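Local coordinates for protein SOXX (Paracoccus pantotrophus, PDB 2C1D) that probably carries electrons through a covalently bound heme c, as the cytochrome c subunit of the SoxXA complex that initiates chemotrophic sulfur oxidation, at residues E28-R31 and I32-N36. Numbering follows the deposited sequence.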
loop_
_atom_site.group_PDB
_atom_site.type_symbol
_atom_site.label_atom_id
_atom_site.label_comp_id
_atom_site.label_asym_id
_atom_site.label_seq_id
_atom_site.Cartn_x
_atom_site.Cartn_y
_atom_site.Cartn_z
ATOM N N GLU B 28 -26.664 2.590 18.546
ATOM C CA GLU B 28 -25.854 3.538 17.774
ATOM C C GLU B 28 -24.401 3.088 17.807
ATOM O O GLU B 28 -23.731 3.154 16.802
ATOM C CB GLU B 28 -26.019 4.992 18.282
ATOM C CG GLU B 28 -25.282 6.057 17.444
ATOM C CD GLU B 28 -25.868 6.295 16.042
ATOM O OE1 GLU B 28 -26.948 5.728 15.727
ATOM O OE2 GLU B 28 -25.234 7.052 15.245
ATOM N N GLY B 29 -23.918 2.616 18.949
ATOM C CA GLY B 29 -22.617 1.968 19.030
ATOM C C GLY B 29 -22.388 0.930 17.914
ATOM O O GLY B 29 -21.359 0.930 17.246
ATOM N N VAL B 30 -23.361 0.064 17.684
ATOM C CA VAL B 30 -23.219 -0.949 16.653
ATOM C C VAL B 30 -23.044 -0.273 15.277
ATOM O O VAL B 30 -22.194 -0.670 14.468
ATOM C CB VAL B 30 -24.432 -1.889 16.621
ATOM C CG1 VAL B 30 -24.420 -2.768 15.390
ATOM C CG2 VAL B 30 -24.430 -2.775 17.865
ATOM N N ARG B 31 -23.881 0.716 15.009
ATOM C CA ARG B 31 -23.813 1.420 13.721
ATOM C C ARG B 31 -22.426 2.027 13.529
ATOM O O ARG B 31 -21.819 1.879 12.472
ATOM C CB ARG B 31 -24.888 2.505 13.621
ATOM C CG ARG B 31 -25.055 3.071 12.200
ATOM C CD ARG B 31 -26.055 4.192 12.134
ATOM N NE ARG B 31 -25.441 5.356 12.724
ATOM C CZ ARG B 31 -24.681 6.213 12.049
ATOM N NH1 ARG B 31 -24.507 6.107 10.716
ATOM N NH2 ARG B 31 -24.119 7.200 12.702
ATOM N N ILE B 32 -21.926 2.692 14.567
ATOM C CA ILE B 32 -20.623 3.333 14.527
ATOM C C ILE B 32 -19.533 2.296 14.249
ATOM O O ILE B 32 -18.631 2.527 13.463
ATOM C CB ILE B 32 -20.377 4.091 15.862
ATOM C CG1 ILE B 32 -21.334 5.291 15.973
ATOM C CG2 ILE B 32 -18.926 4.552 15.994
ATOM C CD1 ILE B 32 -21.608 5.738 17.385
ATOM N N MET B 33 -19.633 1.137 14.890
ATOM C CA MET B 33 -18.588 0.123 14.816
ATOM C C MET B 33 -18.529 -0.575 13.443
ATOM O O MET B 33 -17.503 -1.175 13.088
ATOM C CB MET B 33 -18.784 -0.908 15.936
ATOM C CG MET B 33 -18.559 -0.343 17.356
ATOM S SD MET B 33 -19.202 -1.478 18.600
ATOM C CE MET B 33 -17.947 -2.692 18.568
ATOM N N THR B 34 -19.613 -0.478 12.674
ATOM C CA THR B 34 -19.747 -1.248 11.434
ATOM C C THR B 34 -19.924 -0.363 10.211
ATOM O O THR B 34 -20.295 -0.841 9.118
ATOM C CB THR B 34 -20.902 -2.206 11.567
ATOM O OG1 THR B 34 -22.103 -1.487 11.900
ATOM C CG2 THR B 34 -20.667 -3.158 12.766
ATOM N N THR B 35 -19.630 0.927 10.392
ATOM C CA THR B 35 -19.683 1.889 9.309
ATOM C C THR B 35 -18.245 2.313 8.991
ATOM O O THR B 35 -17.489 2.730 9.893
ATOM C CB THR B 35 -20.554 3.104 9.696
ATOM O OG1 THR B 35 -21.909 2.684 9.968
ATOM C CG2 THR B 35 -20.655 4.083 8.507
ATOM N N ASN B 36 -17.874 2.219 7.715
ATOM C CA ASN B 36 -16.481 2.406 7.295
ATOM C C ASN B 36 -15.849 3.761 7.671
ATOM O O ASN B 36 -14.675 3.843 8.010
ATOM C CB ASN B 36 -16.342 2.163 5.783
ATOM C CG ASN B 36 -16.753 0.749 5.370
ATOM O OD1 ASN B 36 -17.120 -0.077 6.203
ATOM N ND2 ASN B 36 -16.732 0.484 4.067
HETATM O O HOH W 1 -24.212 3.671 8.920
#
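The backbone carbonyls of V30 and R31 are met by the hydroxyls of T34 and T35, a compact example of a helix end at which two carbonyls gain hydroxyl donors. Just before this the bonding is still regular: I32 N donates to E28 O (2.9 Å) and M33 N to G29 O. At T34 helical geometry stops; its N gives V30 O only a weak bond, and T34 OG1, set between its own backbone N and carbonyl carbon (chi1 56°), supplies a shorter one to V30 O, 2.7 Å. R31 O has two donors on opposite faces of its carbonyl plane, T34 N and T35 OG1, the latter at 2.6 Å.

R31 can be followed outward. R31 CB sits beside the next peptide nitrogen, I32 N, as chain continuity requires; R31 CG passes 3.9 Å from T35 OG1. The bend at chi3 (74°) then swings the guanidinium back toward E28. R31 NE and R31 NH2 grip E28 side-on, both at OE2 and from the same face of the carboxylate; R31 NH2 to E28 OE2 is the shorter, 2.8 Å. R31 NH1 donates a weak bond to a water, which in turn donates to T35 OG1, linking the salt bridge to the helix end. E28 CG meanwhile rests 3.7 Å from I32 CD1, the two side chains crossing at about a right angle. With an alanine in place of E28 the carboxylate and the CG beside I32 are gone, which would probably leave the R31 guanidinium without its mate and freer to turn.

On the side facing helix 122-133, I32 touches V128 and M33 touches F131, while M33 also touches C41, a covalent heme attachment point, and its side chain lies about 4 Å from the heme. Helix 26-33 is thus the N-terminal helix of a cytochrome c fold, packed against the C-terminal helix beside the heme.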